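Local coordinates for precorrin-6Y C5,15-methyltransferase (Decarboxylating) (Geobacter metallireducens, PDB 3E05), which probably methylates and decarboxylates a precorrin intermediate of cobalamin biosynthesis with S-adenosylmethionine as methyl donor, this chain being its C-terminal domain, at residues E27-T32 with S55-N60; L33-L38 with I189-K194. All coordinates share one frame; numbering follows the deposited sequence.

Helix 26-35 serves two neighbours with different chemistry, a worked case of one helix shared between two contacts. Its earlier turns form interaction 1 with helix 53-61, and its C-terminal end and the residues just after it form interaction 2 with strand 180-193 of the seven-stranded mixed sheet. The segments alternate along the chain: 27-32, 33-38, 55-60, then 189-194. The two centres lie about 12 Å apart, and the contacts touch each other where Val31 packs on Ile189 and where Leu33 meets Glu57 and Ala58. Both also border a second subunit, so the helix ties together sheet, neighbouring helix and subunit interface.

Interaction 1. Residues E27-T32 with S55-N60; sequences EVRAVT and SIEASN
Arg29 and Glu57 make this helix-to-helix contact almost by themselves, each reaching out from its own helix toward the other. The backbones stay well apart, 8.5 Å between the CA atoms of these two residues, and the buried surface is a modest 107 Å². The charged end of the contact is a salt bridge in which Arg29 NH1 donates to Glu57 OE2 over 2.9 Å. The bond is bent, with an angle of 138° at the hydrogen. The carboxylate oxygen lies close to the guanidinium plane, at its edge, whereas the nitrogen approaches that oxygen from well above the carboxylate plane. The two flat groups are turned 81° against each other, and the side chains cross nearly at a right angle. A bend at the third torsion of Arg29 (chi3 -52°) swings the guanidinium round, and the aliphatic part of Arg29 passes across the acid, Arg29 CD lying 3.4 Å from Glu57 OE1. Arg29 is modelled in two conformers, and this geometry belongs to one of them.

Beyond the pair, Arg29 NH2 forms a salt bridge with Asp13 and a hydrogen bond to Thr24 O, and NH1 also donates to Ile11 O. Glu57 OE2 in turn accepts from Ile11 N and, weakly, from Gly10 N, so the N-terminal segment is held by both charges. An alanine in place of Glu57 removes the carboxylate, which would probably leave Arg29 NH1 without its charged mate on the other helix and Ile11 N without this acceptor.

The arrangement belongs to a Rossmann-like methyltransferase fold with strand order 3-2-1-4-5-7-6, where helix 26-35 precedes the first strand and helix 53-61 follows it.

Interaction 2. Residues L33-L38 with I189-K194; sequences LSKLRL and IITAWK
Ile189 opens the contact by laying its CG2 methyl against the aliphatic part of Lys35, with CG2 3.9 Å from Lys35 CG and the two side chains crossing at about a right angle. Two residues further along the strand, Thr191 is the one most deeply engaged. Its OG1 faces the root of the lysine, 3.4 Å from Lys35 CB and only a little farther from Lys35 CG. The CG2 methyl of Thr191 sits 3.7 Å from Lys35 O. OG1 stands anti to the carbonyl carbon of its own residue (chi1 -51°), and this turn sets the hydroxyl beside methylenes, in van der Waals contact.

Lys35 starts out toward the strand, but a bend at its second torsion (chi2 -57°) carries the amino end away again. NZ forms salt bridges with Glu27 of the second subunit and with Glu163 on the adjoining strand 161-173.

Trp193 closes the series. Arg37, which leaves the helix with a positive phi, sends NH1 to within 4.4 Å of Trp193 CG, a loose, oblique approach to the indole in which that carbon lies near the guanidinium plane, at its edge; Arg37 also packs on Pro7 of the second subunit.

The chemistry across the helix end and the strand is thus mainly van der Waals: Lys35 lends its carbon chain to the strand, and its charge goes to carboxylates elsewhere, one of them across the subunit interface.

Interaction 1. Residues E27-T32 with S55-N60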
ATOM      1  N   GLU D  27      -8.866  11.979  -0.664  1.00 21.00           N
ATOM      2  CA  GLU D  27      -8.440  11.101  -1.747  1.00 22.68           C
ATOM      3  C   GLU D  27      -9.435   9.981  -2.031  1.00 22.96           C
ATOM      4  O   GLU D  27      -9.872   9.798  -3.187  1.00 24.40           O
ATOM      5  CB  GLU D  27      -7.046  10.548  -1.452  1.00 24.91           C
ATOM      6  CG  GLU D  27      -5.962  11.644  -1.270  1.00 22.61           C
ATOM      7  CD  GLU D  27      -5.905  12.256   0.131  1.00 28.53           C
ATOM      8  OE1 GLU D  27      -6.638  11.832   1.068  1.00 24.54           O
ATOM      9  OE2 GLU D  27      -5.114  13.201   0.289  1.00 29.10           O
ATOM     10  N   VAL D  28      -9.814   9.274  -0.965  1.00 20.93           N
ATOM     11  CA  VAL D  28     -10.785   8.182  -1.001  1.00 24.50           C
ATOM     12  C   VAL D  28     -12.175   8.709  -1.424  1.00 24.55           C
ATOM     13  O   VAL D  28     -12.882   8.062  -2.167  1.00 23.33           O
ATOM     14  CB  VAL D  28     -10.815   7.435   0.361  1.00 26.44           C
ATOM     15  CG1 VAL D  28     -12.106   6.657   0.548  1.00 34.85           C
ATOM     16  CG2 VAL D  28      -9.613   6.493   0.469  1.00 29.50           C
ATOM     17  N   ARG D  29     -12.523   9.905  -0.973  1.00 23.53           N
ATOM     18  CA  ARG D  29     -13.755  10.565  -1.395  0.50 21.24           C
ATOM     19  C   ARG D  29     -13.798  10.726  -2.918  1.00 19.85           C
ATOM     20  O   ARG D  29     -14.784  10.414  -3.528  1.00 23.61           O
ATOM     21  CB  ARG D  29     -13.877  11.932  -0.717  0.50 22.63           C
ATOM     22  CG  ARG D  29     -15.268  12.547  -0.760  0.50 25.11           C
ATOM     23  CD  ARG D  29     -15.223  13.965  -0.187  0.50 20.85           C
ATOM     24  NE  ARG D  29     -14.597  14.014   1.135  0.50 10.52           N
ATOM     25  CZ  ARG D  29     -13.771  14.978   1.547  0.50 22.65           C
ATOM     26  NH1 ARG D  29     -13.457  15.988   0.746  0.50 25.68           N
ATOM     27  NH2 ARG D  29     -13.240  14.932   2.765  0.50 29.55           N
ATOM     28  N   ALA D  30     -12.720  11.238  -3.503  1.00 23.91           N
ATOM     29  CA  ALA D  30     -12.615  11.411  -4.961  1.00 26.36           C
ATOM     30  C   ALA D  30     -12.798  10.080  -5.691  1.00 24.79           C
ATOM     31  O   ALA D  30     -13.598   9.994  -6.613  1.00 24.05           O
ATOM     32  CB  ALA D  30     -11.289  12.039  -5.337  1.00 27.35           C
ATOM     33  N   VAL D  31     -12.090   9.034  -5.248  1.00 22.04           N
ATOM     34  CA  VAL D  31     -12.245   7.696  -5.855  1.00 22.59           C
ATOM     35  C   VAL D  31     -13.695   7.183  -5.709  1.00 23.64           C
ATOM     36  O   VAL D  31     -14.258   6.622  -6.651  1.00 23.27           O
ATOM     37  CB  VAL D  31     -11.270   6.653  -5.219  1.00 25.06           C
ATOM     38  CG1 VAL D  31     -11.367   5.310  -5.947  1.00 27.25           C
ATOM     39  CG2 VAL D  31      -9.826   7.164  -5.256  1.00 21.08           C
ATOM     40  N   THR D  32     -14.287   7.414  -4.546  1.00 24.05           N
ATOM     41  CA  THR D  32     -15.695   7.011  -4.266  1.00 25.48           C
ATOM     42  C   THR D  32     -16.668   7.679  -5.260  1.00 22.32           C
ATOM     43  O   THR D  32     -17.507   7.001  -5.878  1.00 24.42           O
ATOM     44  CB  THR D  32     -16.071   7.345  -2.810  1.00 26.50           C
ATOM     45  OG1 THR D  32     -15.260   6.581  -1.922  1.00 29.11           O
ATOM     46  CG2 THR D  32     -17.545   7.060  -2.497  1.00 26.42           C
ATOM     47  N   SER D  55     -21.748  13.570   0.093  1.00 32.23           N
ATOM     48  CA  SER D  55     -22.953  14.286  -0.368  1.00 29.04           C
ATOM     49  C   SER D  55     -22.626  15.667  -0.910  1.00 27.56           C
ATOM     50  O   SER D  55     -23.152  16.063  -1.948  1.00 33.37           O
ATOM     51  CB  SER D  55     -23.939  14.443   0.786  1.00 31.04           C
ATOM     52  OG  SER D  55     -24.744  13.297   0.895  1.00 30.90           O
ATOM     53  N   ILE D  56     -21.737  16.373  -0.219  1.00 25.72           N
ATOM     54  CA  ILE D  56     -21.414  17.759  -0.569  1.00 30.99           C
ATOM     55  C   ILE D  56     -20.638  17.861  -1.885  1.00 33.76           C
ATOM     56  O   ILE D  56     -20.995  18.644  -2.763  1.00 29.91           O
ATOM     57  CB  ILE D  56     -20.702  18.478   0.594  1.00 32.74           C
ATOM     58  CG1 ILE D  56     -21.719  18.813   1.691  1.00 34.45           C
ATOM     59  CG2 ILE D  56     -19.979  19.733   0.133  1.00 34.16           C
ATOM     60  CD1 ILE D  56     -21.080  19.241   2.986  1.00 32.48           C
ATOM     61  N   GLU D  57     -19.590  17.057  -2.042  1.00 31.65           N
ATOM     62  CA  GLU D  57     -18.871  17.034  -3.327  1.00 29.14           C
ATOM     63  C   GLU D  57     -19.680  16.419  -4.493  1.00 27.03           C
ATOM     64  O   GLU D  57     -19.596  16.890  -5.629  1.00 27.06           O
ATOM     65  CB  GLU D  57     -17.463  16.424  -3.162  1.00 27.78           C
ATOM     66  CG  GLU D  57     -16.526  17.343  -2.373  1.00 29.05           C
ATOM     67  CD  GLU D  57     -15.104  16.859  -2.325  1.00 29.41           C
ATOM     68  OE1 GLU D  57     -14.793  15.831  -2.962  1.00 31.12           O
ATOM     69  OE2 GLU D  57     -14.287  17.495  -1.635  1.00 32.63           O
ATOM     70  N   ALA D  58     -20.504  15.411  -4.195  1.00 26.26           N
ATOM     71  CA  ALA D  58     -21.475  14.875  -5.163  1.00 30.85           C
ATOM     72  C   ALA D  58     -22.420  15.962  -5.692  1.00 32.55           C
ATOM     73  O   ALA D  58     -22.753  15.978  -6.883  1.00 32.45           O
ATOM     74  CB  ALA D  58     -22.294  13.792  -4.538  1.00 30.20           C
ATOM     75  N   SER D  59     -22.848  16.842  -4.787  1.00 34.35           N
ATOM     76  CA  SER D  59     -23.757  17.936  -5.117  1.00 31.20           C
ATOM     77  C   SER D  59     -23.096  18.962  -6.032  1.00 34.93           C
ATOM     78  O   SER D  59     -23.765  19.575  -6.868  1.00 37.41           O
ATOM     79  CB  SER D  59     -24.315  18.579  -3.845  1.00 30.63           C
ATOM     80  OG  SER D  59     -23.435  19.551  -3.319  1.00 31.87           O
ATOM     81  N   ASN D  60     -21.781  19.131  -5.890  1.00 33.59           N
ATOM     82  CA  ASN D  60     -21.022  19.984  -6.793  1.00 35.11           C
ATOM     83  C   ASN D  60     -20.960  19.395  -8.203  1.00 38.54           C
ATOM     84  O   ASN D  60     -20.962  20.136  -9.202  1.00 34.89           O
ATOM     85  CB  ASN D  60     -19.619  20.225  -6.254  1.00 34.66           C
ATOM     86  CG  ASN D  60     -19.597  21.151  -5.055  1.00 42.60           C
ATOM     87  OD1 ASN D  60     -20.569  21.849  -4.767  1.00 42.42           O
ATOM     88  ND2 ASN D  60     -18.471  21.176  -4.361  1.00 34.62           N
TER

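Interaction 2. Residues L33-L38 with I189-K194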
ATOM      1  N   LEU D  33     -16.504   8.983  -5.449  1.00 28.27           N
ATOM      2  CA  LEU D  33     -17.320   9.766  -6.402  1.00 24.70           C
ATOM      3  C   LEU D  33     -17.136   9.295  -7.840  1.00 28.81           C
ATOM      4  O   LEU D  33     -18.107   9.169  -8.567  1.00 30.06           O
ATOM      5  CB  LEU D  33     -16.988  11.249  -6.269  1.00 23.51           C
ATOM      6  CG  LEU D  33     -17.463  11.870  -4.950  1.00 28.67           C
ATOM      7  CD1 LEU D  33     -16.738  13.156  -4.720  1.00 28.51           C
ATOM      8  CD2 LEU D  33     -18.982  12.021  -4.892  1.00 29.58           C
ATOM      9  N   SER D  34     -15.886   9.010  -8.224  1.00 22.81           N
ATOM     10  CA  SER D  34     -15.553   8.339  -9.481  1.00 26.61           C
ATOM     11  C   SER D  34     -16.317   7.025  -9.661  1.00 23.82           C
ATOM     12  O   SER D  34     -16.963   6.818 -10.686  1.00 31.06           O
ATOM     13  CB  SER D  34     -14.040   8.064  -9.543  1.00 28.57           C
ATOM     14  OG  SER D  34     -13.580   7.989 -10.872  1.00 36.44           O
ATOM     15  N   LYS D  35     -16.255   6.166  -8.649  1.00 23.10           N
ATOM     16  CA  LYS D  35     -16.909   4.857  -8.689  1.00 24.41           C
ATOM     17  C   LYS D  35     -18.443   4.990  -8.747  1.00 28.82           C
ATOM     18  O   LYS D  35     -19.132   4.129  -9.304  1.00 30.83           O
ATOM     19  CB  LYS D  35     -16.494   3.998  -7.478  1.00 24.81           C
ATOM     20  CG  LYS D  35     -14.998   3.532  -7.467  1.00 27.32           C
ATOM     21  CD  LYS D  35     -14.596   2.736  -8.710  1.00 28.81           C
ATOM     22  CE  LYS D  35     -13.095   2.398  -8.663  1.00 23.19           C
ATOM     23  NZ  LYS D  35     -12.684   1.590  -9.811  1.00 25.47           N
ATOM     24  N   LEU D  36     -18.970   6.075  -8.185  1.00 28.25           N
ATOM     25  CA  LEU D  36     -20.418   6.329  -8.241  1.00 30.19           C
ATOM     26  C   LEU D  36     -20.957   6.664  -9.642  1.00 32.74           C
ATOM     27  O   LEU D  36     -22.170   6.648  -9.839  1.00 33.78           O
ATOM     28  CB  LEU D  36     -20.823   7.409  -7.247  1.00 28.23           C
ATOM     29  CG  LEU D  36     -20.980   6.944  -5.791  1.00 26.17           C
ATOM     30  CD1 LEU D  36     -20.861   8.102  -4.829  1.00 25.98           C
ATOM     31  CD2 LEU D  36     -22.336   6.228  -5.615  1.00 26.65           C
ATOM     32  N   ARG D  37     -20.063   6.958 -10.590  1.00 28.64           N
ATOM     33  CA  ARG D  37     -20.430   7.246 -11.992  1.00 33.86           C
ATOM     34  C   ARG D  37     -21.555   8.288 -12.074  1.00 32.67           C
ATOM     35  O   ARG D  37     -22.632   8.019 -12.604  1.00 36.94           O
ATOM     36  CB  ARG D  37     -20.844   5.968 -12.734  1.00 29.98           C
ATOM     37  CG  ARG D  37     -19.718   5.009 -13.041  1.00 46.25           C
ATOM     38  CD  ARG D  37     -20.266   3.661 -13.499  1.00 53.99           C
ATOM     39  NE  ARG D  37     -21.288   3.794 -14.534  1.00 64.69           N
ATOM     40  CZ  ARG D  37     -22.183   2.855 -14.837  1.00 69.61           C
ATOM     41  NH1 ARG D  37     -22.198   1.696 -14.180  1.00 58.27           N
ATOM     42  NH2 ARG D  37     -23.071   3.081 -15.799  1.00 73.11           N
ATOM     43  N   LEU D  38     -21.298   9.452 -11.499  1.00 31.22           N
ATOM     44  CA  LEU D  38     -22.286  10.516 -11.386  1.00 32.31           C
ATOM     45  C   LEU D  38     -22.481  11.269 -12.699  1.00 37.58           C
ATOM     46  O   LEU D  38     -21.550  11.458 -13.473  1.00 36.69           O
ATOM     47  CB  LEU D  38     -21.885  11.496 -10.275  1.00 32.11           C
ATOM     48  CG  LEU D  38     -21.756  10.935  -8.845  1.00 27.85           C
ATOM     49  CD1 LEU D  38     -21.465  12.080  -7.865  1.00 30.39           C
ATOM     50  CD2 LEU D  38     -22.974  10.153  -8.399  1.00 31.33           C
ATOM     51  N   ILE D 189     -13.241   0.158  -1.268  1.00 22.98           N
ATOM     52  CA  ILE D 189     -14.334   0.775  -2.013  1.00 23.29           C
ATOM     53  C   ILE D 189     -15.020  -0.302  -2.850  1.00 22.83           C
ATOM     54  O   ILE D 189     -14.461  -0.831  -3.814  1.00 25.01           O
ATOM     55  CB  ILE D 189     -13.830   1.946  -2.886  1.00 27.49           C
ATOM     56  CG1 ILE D 189     -13.165   2.996  -1.982  1.00 26.85           C
ATOM     57  CG2 ILE D 189     -14.964   2.530  -3.738  1.00 25.23           C
ATOM     58  CD1 ILE D 189     -12.374   4.053  -2.704  1.00 24.47           C
ATOM     59  N   ILE D 190     -16.258  -0.599  -2.464  1.00 24.52           N
ATOM     60  CA  ILE D 190     -17.048  -1.656  -3.098  1.00 24.02           C
ATOM     61  C   ILE D 190     -18.069  -1.032  -4.047  1.00 26.84           C
ATOM     62  O   ILE D 190     -18.888  -0.228  -3.613  1.00 28.64           O
ATOM     63  CB  ILE D 190     -17.777  -2.492  -2.023  1.00 26.51           C
ATOM     64  CG1 ILE D 190     -16.772  -3.035  -1.005  1.00 27.03           C
ATOM     65  CG2 ILE D 190     -18.595  -3.623  -2.670  1.00 27.91           C
ATOM     66  CD1 ILE D 190     -17.380  -3.549   0.278  1.00 29.24           C
ATOM     67  N   THR D 191     -17.997  -1.395  -5.326  1.00 26.31           N
ATOM     68  CA  THR D 191     -18.909  -0.909  -6.357  1.00 26.72           C
ATOM     69  C   THR D 191     -19.748  -2.050  -6.916  1.00 31.93           C
ATOM     70  O   THR D 191     -19.224  -3.089  -7.302  1.00 28.94           O
ATOM     71  CB  THR D 191     -18.144  -0.174  -7.462  1.00 28.04           C
ATOM     72  OG1 THR D 191     -17.295   0.805  -6.852  1.00 27.57           O
ATOM     73  CG2 THR D 191     -19.113   0.540  -8.431  1.00 31.67           C
ATOM     74  N   ALA D 192     -21.063  -1.842  -6.955  1.00 31.74           N
ATOM     75  CA  ALA D 192     -21.991  -2.877  -7.390  1.00 30.74           C
ATOM     76  C   ALA D 192     -22.995  -2.311  -8.378  1.00 33.10           C
ATOM     77  O   ALA D 192     -23.549  -1.231  -8.167  1.00 29.32           O
ATOM     78  CB  ALA D 192     -22.694  -3.483  -6.202  1.00 31.86           C
ATOM     79  N   TRP D 193     -23.203  -3.034  -9.468  1.00 31.11           N
ATOM     80  CA  TRP D 193     -24.119  -2.605 -10.516  1.00 35.78           C
ATOM     81  C   TRP D 193     -24.649  -3.851 -11.196  1.00 38.53           C
ATOM     82  O   TRP D 193     -24.115  -4.943 -11.000  1.00 35.29           O
ATOM     83  CB  TRP D 193     -23.418  -1.673 -11.528  1.00 36.30           C
ATOM     84  CG  TRP D 193     -22.341  -2.342 -12.352  1.00 42.59           C
ATOM     85  CD1 TRP D 193     -22.445  -2.757 -13.652  1.00 46.39           C
ATOM     86  CD2 TRP D 193     -21.007  -2.687 -11.929  1.00 45.08           C
ATOM     87  NE1 TRP D 193     -21.267  -3.327 -14.067  1.00 46.33           N
ATOM     88  CE2 TRP D 193     -20.367  -3.303 -13.033  1.00 48.60           C
ATOM     89  CE3 TRP D 193     -20.291  -2.536 -10.731  1.00 41.73           C
ATOM     90  CZ2 TRP D 193     -19.043  -3.773 -12.972  1.00 46.00           C
ATOM     91  CZ3 TRP D 193     -18.965  -3.018 -10.670  1.00 42.70           C
ATOM     92  CH2 TRP D 193     -18.362  -3.621 -11.786  1.00 44.34           C
ATOM     93  N   LYS D 194     -25.712  -3.702 -11.973  1.00 40.76           N
ATOM     94  CA  LYS D 194     -26.232  -4.846 -12.703  1.00 45.58           C
ATOM     95  C   LYS D 194     -25.602  -4.867 -14.084  1.00 53.52           C
ATOM     96  O   LYS D 194     -25.637  -3.867 -14.822  1.00 51.64           O
ATOM     97  CB  LYS D 194     -27.762  -4.814 -12.785  1.00 44.40           C
ATOM     98  CG  LYS D 194     -28.493  -5.015 -11.457  1.00 41.22           C
ATOM     99  CD  LYS D 194     -28.580  -6.495 -11.089  1.00 48.80           C
ATOM    100  CE  LYS D 194     -29.375  -6.693  -9.812  1.00 42.72           C
ATOM    101  NZ  LYS D 194     -30.813  -6.350  -9.971  1.00 57.34           N
TER